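Local coordinates for protein Poly(A) ribonuclease POP2 (Saccharomyces cerevisiae, PDB 1UOC) that degrades poly(A) tails of mRNA from the 3' end, probably as a catalytic subunit of the CCR4-NOT deadenylase complex, at residues Phe28-Gln33 and Ser98-Asn103; His40-Thr45 and Gly82-Asp87. One frame throughout, in Å; residues are numbered along the deposited sequence.

Contact 1 of 2, residues Phe28-Gln33 and Ser98-Asn103; sequences FAVIRQ and STWQFN. With CA (calcium ion), chain C.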
ATOM      1  N   PHE A  28       5.653 -11.240  11.357  1.00 36.35           N
ATOM      2  CA  PHE A  28       6.549 -10.104  11.333  1.00 34.86           C
ATOM      3  C   PHE A  28       7.991 -10.577  11.471  1.00 34.55           C
ATOM      4  O   PHE A  28       8.922  -9.887  11.056  1.00 34.76           O
ATOM      5  CB  PHE A  28       6.211  -9.106  12.431  1.00 35.10           C
ATOM      6  CG  PHE A  28       5.597  -7.847  11.905  1.00 36.37           C
ATOM      7  CD1 PHE A  28       4.222  -7.668  11.916  1.00 34.31           C
ATOM      8  CD2 PHE A  28       6.395  -6.880  11.289  1.00 35.72           C
ATOM      9  CE1 PHE A  28       3.647  -6.548  11.315  1.00 34.46           C
ATOM     10  CE2 PHE A  28       5.829  -5.763  10.687  1.00 35.06           C
ATOM     11  CZ  PHE A  28       4.447  -5.597  10.700  1.00 33.28           C
ATOM     12  N   ALA A  29       8.177 -11.765  12.039  1.00 34.32           N
ATOM     13  CA  ALA A  29       9.526 -12.314  12.175  1.00 33.73           C
ATOM     14  C   ALA A  29      10.002 -12.681  10.763  1.00 32.42           C
ATOM     15  O   ALA A  29      11.159 -12.456  10.414  1.00 32.74           O
ATOM     16  CB  ALA A  29       9.513 -13.541  13.076  1.00 30.51           C
ATOM     17  N   VAL A  30       9.095 -13.233   9.955  1.00 31.60           N
ATOM     18  CA  VAL A  30       9.412 -13.600   8.571  1.00 32.67           C
ATOM     19  C   VAL A  30       9.661 -12.350   7.724  1.00 32.63           C
ATOM     20  O   VAL A  30      10.585 -12.313   6.920  1.00 34.24           O
ATOM     21  CB  VAL A  30       8.258 -14.403   7.920  1.00 33.76           C
ATOM     22  CG1 VAL A  30       8.540 -14.618   6.430  1.00 31.93           C
ATOM     23  CG2 VAL A  30       8.084 -15.743   8.632  1.00 32.50           C
ATOM     24  N   ILE A  31       8.829 -11.326   7.899  1.00 34.19           N
ATOM     25  CA  ILE A  31       8.990 -10.079   7.150  1.00 33.35           C
ATOM     26  C   ILE A  31      10.381  -9.511   7.435  1.00 33.43           C
ATOM     27  O   ILE A  31      11.111  -9.106   6.539  1.00 35.02           O
ATOM     28  CB  ILE A  31       7.920  -9.038   7.585  1.00 32.23           C
ATOM     29  CG1 ILE A  31       6.542  -9.483   7.089  1.00 31.68           C
ATOM     30  CG2 ILE A  31       8.278  -7.638   7.046  1.00 30.51           C
ATOM     31  CD1 ILE A  31       5.386  -8.667   7.650  1.00 32.98           C
ATOM     32  N   ARG A  32      10.726  -9.505   8.709  1.00 33.14           N
ATOM     33  CA  ARG A  32      11.995  -9.005   9.189  1.00 33.33           C
ATOM     34  C   ARG A  32      13.214  -9.665   8.523  1.00 32.74           C
ATOM     35  O   ARG A  32      14.203  -8.990   8.230  1.00 30.90           O
ATOM     36  CB  ARG A  32      12.045  -9.208  10.703  1.00 35.90           C
ATOM     37  CG  ARG A  32      12.856  -8.194  11.477  1.00 38.87           C
ATOM     38  CD  ARG A  32      12.712  -8.462  12.982  1.00 39.41           C
ATOM     39  NE  ARG A  32      11.338  -8.259  13.416  1.00 41.11           N
ATOM     40  CZ  ARG A  32      10.642  -9.105  14.166  1.00 39.42           C
ATOM     41  NH1 ARG A  32      11.183 -10.242  14.588  1.00 38.41           N
ATOM     42  NH2 ARG A  32       9.386  -8.814  14.485  1.00 38.65           N
ATOM     43  N   GLN A  33      13.166 -10.968   8.267  1.00 30.72           N
ATOM     44  CA  GLN A  33      14.336 -11.589   7.655  1.00 33.51           C
ATOM     45  C   GLN A  33      14.305 -11.589   6.136  1.00 31.73           C
ATOM     46  O   GLN A  33      15.302 -11.888   5.503  1.00 31.64           O
ATOM     47  CB  GLN A  33      14.576 -13.013   8.202  1.00 36.83           C
ATOM     48  CG  GLN A  33      13.768 -14.123   7.587  1.00 42.32           C
ATOM     49  CD  GLN A  33      14.400 -14.716   6.329  1.00 43.58           C
ATOM     50  OE1 GLN A  33      13.711 -15.346   5.533  1.00 46.60           O
ATOM     51  NE2 GLN A  33      15.706 -14.533   6.157  1.00 43.34           N
ATOM     52  N   SER A  98       4.815 -14.119   0.645  1.00 30.23           N
ATOM     53  CA  SER A  98       5.499 -12.909   0.235  1.00 29.95           C
ATOM     54  C   SER A  98       4.488 -11.738   0.252  1.00 28.17           C
ATOM     55  O   SER A  98       4.814 -10.598  -0.091  1.00 25.49           O
ATOM     56  CB  SER A  98       6.033 -13.128  -1.173  1.00 28.43           C
ATOM     57  OG  SER A  98       7.035 -12.205  -1.461  1.00 34.20           O
ATOM     58  N   THR A  99       3.251 -12.043   0.626  1.00 28.04           N
ATOM     59  CA  THR A  99       2.199 -11.037   0.699  1.00 26.55           C
ATOM     60  C   THR A  99       1.373 -11.350   1.927  1.00 25.54           C
ATOM     61  O   THR A  99       1.061 -12.504   2.194  1.00 25.55           O
ATOM     62  CB  THR A  99       1.289 -11.064  -0.550  1.00 25.04           C
ATOM     63  OG1 THR A  99       2.066 -10.756  -1.705  1.00 25.61           O
ATOM     64  CG2 THR A  99       0.176 -10.006  -0.427  1.00 23.56           C
ATOM     65  N   TRP A 100       1.017 -10.314   2.670  1.00 25.73           N
ATOM     66  CA  TRP A 100       0.265 -10.483   3.896  1.00 24.17           C
ATOM     67  C   TRP A 100      -0.944  -9.578   3.893  1.00 27.59           C
ATOM     68  O   TRP A 100      -0.921  -8.493   3.304  1.00 23.99           O
ATOM     69  CB  TRP A 100       1.142 -10.101   5.094  1.00 24.85           C
ATOM     70  CG  TRP A 100       2.311 -11.027   5.318  1.00 26.69           C
ATOM     71  CD1 TRP A 100       2.338 -12.135   6.117  1.00 24.66           C
ATOM     72  CD2 TRP A 100       3.590 -10.964   4.673  1.00 24.89           C
ATOM     73  NE1 TRP A 100       3.551 -12.765   6.007  1.00 27.25           N
ATOM     74  CE2 TRP A 100       4.339 -12.072   5.122  1.00 26.68           C
ATOM     75  CE3 TRP A 100       4.170 -10.081   3.749  1.00 24.15           C
ATOM     76  CZ2 TRP A 100       5.645 -12.324   4.683  1.00 25.28           C
ATOM     77  CZ3 TRP A 100       5.463 -10.329   3.312  1.00 26.60           C
ATOM     78  CH2 TRP A 100       6.188 -11.446   3.779  1.00 27.94           C
ATOM     79  N   GLN A 101      -1.998 -10.036   4.559  1.00 27.68           N
ATOM     80  CA  GLN A 101      -3.204  -9.251   4.712  1.00 29.26           C
ATOM     81  C   GLN A 101      -3.465  -9.217   6.196  1.00 29.88           C
ATOM     82  O   GLN A 101      -3.914 -10.201   6.773  1.00 29.68           O
ATOM     83  CB  GLN A 101      -4.409  -9.867   4.007  1.00 29.51           C
ATOM     84  CG  GLN A 101      -5.640  -8.952   4.108  1.00 30.98           C
ATOM     85  CD  GLN A 101      -6.821  -9.442   3.292  1.00 28.33           C
ATOM     86  OE1 GLN A 101      -7.563 -10.314   3.719  1.00 36.38           O
ATOM     87  NE2 GLN A 101      -6.992  -8.881   2.112  1.00 30.75           N
ATOM     88  N   PHE A 102      -3.163  -8.085   6.815  1.00 29.25           N
ATOM     89  CA  PHE A 102      -3.383  -7.929   8.237  1.00 31.15           C
ATOM     90  C   PHE A 102      -4.841  -7.541   8.481  1.00 33.22           C
ATOM     91  O   PHE A 102      -5.354  -6.598   7.882  1.00 33.14           O
ATOM     92  CB  PHE A 102      -2.443  -6.858   8.795  1.00 30.51           C
ATOM     93  CG  PHE A 102      -0.975  -7.173   8.607  1.00 29.89           C
ATOM     94  CD1 PHE A 102      -0.320  -6.835   7.422  1.00 28.20           C
ATOM     95  CD2 PHE A 102      -0.257  -7.808   9.609  1.00 28.12           C
ATOM     96  CE1 PHE A 102       1.032  -7.125   7.242  1.00 27.05           C
ATOM     97  CE2 PHE A 102       1.099  -8.106   9.442  1.00 31.81           C
ATOM     98  CZ  PHE A 102       1.742  -7.761   8.252  1.00 28.12           C
ATOM     99  N   ASN A 103      -5.507  -8.280   9.359  1.00 34.84           N
ATOM    100  CA  ASN A 103      -6.908  -8.019   9.675  1.00 33.57           C
ATOM    101  C   ASN A 103      -6.970  -7.406  11.078  1.00 34.55           C
ATOM    102  O   ASN A 103      -6.486  -7.990  12.043  1.00 33.73           O
ATOM    103  CB  ASN A 103      -7.690  -9.329   9.592  1.00 33.26           C
ATOM    104  CG  ASN A 103      -7.584  -9.989   8.217  1.00 32.95           C
ATOM    105  OD1 ASN A 103      -6.767 -10.889   8.001  1.00 34.91           O
ATOM    106  ND2 ASN A 103      -8.405  -9.536   7.282  1.00 31.63           N
TER
HETATM  107 CA    CA C1290      17.390 -11.003   5.631  1.00 47.53          CA
HETATM  108  O   HOH W   1      16.237  -8.841   6.679  1.00 38.56           O
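Ile31 lies over one face of the Trp100 indole. Its CG1 stands 3.7 Å from the centroid of the six-membered ring, only 7° off the ring normal, which makes a CH-pi contact. Val30 meets the same indole at its edge, with CG1 4.1 Å from CZ2. Val30 CG1 is anti to the backbone N (chi1 173°), which turns this methyl to the indole rim. Trp100 NE1 is hydrogen-bonded to Glu27 OE2, on helix 24-34 one turn before Ile31, so the ring is gripped at a polar edge as well as on a face. With an alanine in place of Trp100, Ile31 CG1 would probably lose the surface it rests on and Glu27 its indole partner.

The contact packs helix 24-34 onto strand 99-103 of the mixed sheet in the DEDD nuclease domain. The segment axes come no closer than 10.7 Å, so large side chains fill the space between them.

The second group is aromatic. Phe28 and Phe102 meet obliquely, with CE1 of Phe28 3.5 Å from CE2 of Phe102 and the planes at 37°. Ile31 CD1 sits over the centre of the Phe28 ring and touches Phe102 at its edge, 3.8 Å from CZ. Phe141 adds an edge-to-face partner to Phe102.

At the far end of the helix segment, Gln33 O binds a calcium ion at 2.3 Å. Ser36 OG binds it too.

Contact 2 of 2, residues His40-Thr45 and Gly82-Asp87; sequences HVSIST and GLSLSD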
ATOM      1  N   HIS A  40      11.616  -4.189  -1.591  1.00 30.23           N
ATOM      2  CA  HIS A  40      10.562  -3.361  -2.190  1.00 30.26           C
ATOM      3  C   HIS A  40       9.267  -3.787  -1.487  1.00 30.32           C
ATOM      4  O   HIS A  40       8.908  -4.963  -1.481  1.00 29.56           O
ATOM      5  CB  HIS A  40      10.460  -3.593  -3.706  1.00 30.41           C
ATOM      6  CG  HIS A  40      11.459  -2.813  -4.508  1.00 32.14           C
ATOM      7  ND1 HIS A  40      12.822  -2.916  -4.311  1.00 30.67           N
ATOM      8  CD2 HIS A  40      11.290  -1.896  -5.490  1.00 30.56           C
ATOM      9  CE1 HIS A  40      13.445  -2.092  -5.135  1.00 33.72           C
ATOM     10  NE2 HIS A  40      12.541  -1.459  -5.861  1.00 32.48           N
ATOM     11  N   VAL A  41       8.584  -2.821  -0.884  1.00 29.71           N
ATOM     12  CA  VAL A  41       7.361  -3.073  -0.130  1.00 29.26           C
ATOM     13  C   VAL A  41       6.177  -2.256  -0.653  1.00 29.34           C
ATOM     14  O   VAL A  41       6.254  -1.028  -0.745  1.00 28.98           O
ATOM     15  CB  VAL A  41       7.549  -2.669   1.351  1.00 29.39           C
ATOM     16  CG1 VAL A  41       6.429  -3.250   2.218  1.00 28.45           C
ATOM     17  CG2 VAL A  41       8.909  -3.128   1.832  1.00 35.42           C
ATOM     18  N   SER A  42       5.081  -2.932  -0.980  1.00 27.28           N
ATOM     19  CA  SER A  42       3.883  -2.236  -1.448  1.00 28.39           C
ATOM     20  C   SER A  42       2.877  -2.279  -0.303  1.00 26.82           C
ATOM     21  O   SER A  42       2.898  -3.200   0.520  1.00 27.97           O
ATOM     22  CB  SER A  42       3.289  -2.937  -2.658  1.00 26.55           C
ATOM     23  OG  SER A  42       2.907  -4.250  -2.296  1.00 27.04           O
ATOM     24  N   ILE A  43       2.010  -1.280  -0.244  1.00 26.27           N
ATOM     25  CA  ILE A  43       1.003  -1.222   0.800  1.00 28.03           C
ATOM     26  C   ILE A  43      -0.369  -0.842   0.259  1.00 29.12           C
ATOM     27  O   ILE A  43      -0.494  -0.046  -0.670  1.00 31.09           O
ATOM     28  CB  ILE A  43       1.395  -0.219   1.909  1.00 29.83           C
ATOM     29  CG1 ILE A  43       0.270  -0.129   2.944  1.00 28.96           C
ATOM     30  CG2 ILE A  43       1.707   1.150   1.295  1.00 26.23           C
ATOM     31  CD1 ILE A  43       0.525   0.874   4.032  1.00 32.84           C
ATOM     32  N   SER A  44      -1.399  -1.422   0.854  1.00 31.37           N
ATOM     33  CA  SER A  44      -2.772  -1.143   0.472  1.00 32.10           C
ATOM     34  C   SER A  44      -3.598  -1.127   1.754  1.00 33.89           C
ATOM     35  O   SER A  44      -3.236  -1.758   2.755  1.00 30.90           O
ATOM     36  CB  SER A  44      -3.299  -2.207  -0.481  1.00 33.17           C
ATOM     37  OG  SER A  44      -4.529  -1.774  -1.031  1.00 40.05           O
ATOM     38  N   THR A  45      -4.705  -0.401   1.732  1.00 35.75           N
ATOM     39  CA  THR A  45      -5.517  -0.294   2.929  1.00 39.28           C
ATOM     40  C   THR A  45      -7.003  -0.323   2.652  1.00 41.79           C
ATOM     41  O   THR A  45      -7.465  -0.067   1.540  1.00 41.77           O
ATOM     42  CB  THR A  45      -5.228   1.006   3.667  1.00 40.99           C
ATOM     43  OG1 THR A  45      -5.586   2.100   2.811  1.00 42.25           O
ATOM     44  CG2 THR A  45      -3.752   1.102   4.044  1.00 37.86           C
ATOM     45  N   GLY A  82      -2.712  -4.531   3.500  1.00 27.00           N
ATOM     46  CA  GLY A  82      -1.855  -5.496   2.840  1.00 24.88           C
ATOM     47  C   GLY A  82      -0.426  -5.014   2.628  1.00 23.46           C
ATOM     48  O   GLY A  82      -0.189  -3.830   2.411  1.00 21.74           O
ATOM     49  N   LEU A  83       0.531  -5.934   2.722  1.00 23.84           N
ATOM     50  CA  LEU A  83       1.945  -5.631   2.489  1.00 24.76           C
ATOM     51  C   LEU A  83       2.484  -6.747   1.616  1.00 25.66           C
ATOM     52  O   LEU A  83       2.230  -7.921   1.868  1.00 23.12           O
ATOM     53  CB  LEU A  83       2.764  -5.606   3.787  1.00 25.36           C
ATOM     54  CG  LEU A  83       2.591  -4.462   4.782  1.00 27.86           C
ATOM     55  CD1 LEU A  83       3.605  -4.648   5.915  1.00 30.34           C
ATOM     56  CD2 LEU A  83       2.784  -3.108   4.088  1.00 26.18           C
ATOM     57  N   SER A  84       3.216  -6.379   0.577  1.00 25.46           N
ATOM     58  CA  SER A  84       3.799  -7.369  -0.305  1.00 27.00           C
ATOM     59  C   SER A  84       5.276  -7.007  -0.452  1.00 28.03           C
ATOM     60  O   SER A  84       5.626  -5.821  -0.509  1.00 26.37           O
ATOM     61  CB  SER A  84       3.103  -7.343  -1.668  1.00 26.74           C
ATOM     62  OG  SER A  84       3.335  -8.553  -2.362  1.00 26.96           O
ATOM     63  N   LEU A  85       6.130  -8.027  -0.494  1.00 28.21           N
ATOM     64  CA  LEU A  85       7.569  -7.815  -0.628  1.00 26.90           C
ATOM     65  C   LEU A  85       8.160  -8.499  -1.849  1.00 26.73           C
ATOM     66  O   LEU A  85       7.711  -9.585  -2.242  1.00 28.69           O
ATOM     67  CB  LEU A  85       8.281  -8.353   0.614  1.00 30.06           C
ATOM     68  CG  LEU A  85       8.505  -7.433   1.808  1.00 29.32           C
ATOM     69  CD1 LEU A  85       7.206  -6.788   2.217  1.00 33.35           C
ATOM     70  CD2 LEU A  85       9.080  -8.265   2.954  1.00 30.66           C
ATOM     71  N   SER A  86       9.165  -7.868  -2.441  1.00 26.59           N
ATOM     72  CA  SER A  86       9.880  -8.424  -3.584  1.00 27.04           C
ATOM     73  C   SER A  86      11.156  -7.610  -3.767  1.00 28.58           C
ATOM     74  O   SER A  86      11.335  -6.577  -3.113  1.00 28.41           O
ATOM     75  CB  SER A  86       9.053  -8.341  -4.865  1.00 25.85           C
ATOM     76  OG  SER A  86       9.164  -7.043  -5.442  1.00 31.47           O
ATOM     77  N   ASP A  87      12.046  -8.070  -4.645  1.00 29.62           N
ATOM     78  CA  ASP A  87      13.268  -7.323  -4.918  1.00 32.29           C
ATOM     79  C   ASP A  87      12.918  -6.343  -6.038  1.00 33.41           C
ATOM     80  O   ASP A  87      11.763  -6.279  -6.465  1.00 33.21           O
ATOM     81  CB  ASP A  87      14.425  -8.271  -5.314  1.00 33.87           C
ATOM     82  CG  ASP A  87      14.217  -8.965  -6.664  1.00 38.23           C
ATOM     83  OD1 ASP A  87      15.012  -9.883  -6.962  1.00 42.41           O
ATOM     84  OD2 ASP A  87      13.292  -8.607  -7.428  1.00 40.19           O
TER
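Two neighbouring antiparallel strands of the central sheet of the DEDD nuclease domain form this contact, and one of them carries Ser44, a predicted ligand of the catalytic metal. His40 pairs with Ser86, Ser42 with Ser84 and Ser44 with Gly82. Each is a hydrogen-bonded pair with two backbone bonds. The shortest runs from His40 N to Ser86 O, 2.8 Å, with the donor nearly in line with the carbonyl (C=O...N angle 177°). Val41 with Leu85 and Ile43 with Leu83 are the non-hydrogen-bonded pairs between them. Here CA-H...O contacts add to the ladder, as from Val41 CA to Ser84 O at 3.3 Å.

The face with Val41, Ile43, Leu83 and Leu85 is apolar. Val41 and Leu85 lie side by side, with CG1 of Val41 3.6 Å from CD1 of Leu85. Leu83 reaches over with CD2, which is 3.9 Å from Ile43 CB and 4.1 Å from Val41 CG1.

The other face carries Ser42, Ser44, Ser84 and Ser86, with His40 at one end and Gly82 paired with Ser44. Ser42 OG sits between its own backbone N and carbonyl carbon (chi1 62°) and comes 3.2 Å from Ser84 CB. Its hydrogen bond goes to Ser251 O, whereas Ser84 OG bonds to Thr99 and Lys92. At the strand end, Ser86 OG donates to a lone pair of Asp87 O, 2.9 Å away, in the carbonyl plane. That same Asp87 O lies over one face of the His40 ring.

Helix 247-264 packs on the face with the serines and brings Gln250 beside Ser44. On the apolar face, Ile43 touches Leu170 of helix 165-174. Strand 157-160 pairs with 40-45 and strand 99-103 with 82-87.

Both contacts are buried, but contact 2 lies nearer the centre of the chain. It joins two strands within the sheet, whereas contact 1 sets a helix against the sheet. Their chemistry differs accordingly: contact 2 rests on a backbone ladder with apolar and serine faces, and contact 1 on aromatic and aliphatic side chains. They share the sheet through adjacent strands 77-86 and 99-103. Trp100 N lies 2.8 Å from Leu83 O, and Thr99 OG1 lies 2.6 Å from Ser84 OG, both probable hydrogen bonds. Contact 2 reaches the predicted catalytic metal site at Ser44. Contact 1 instead ends at an observed calcium ion.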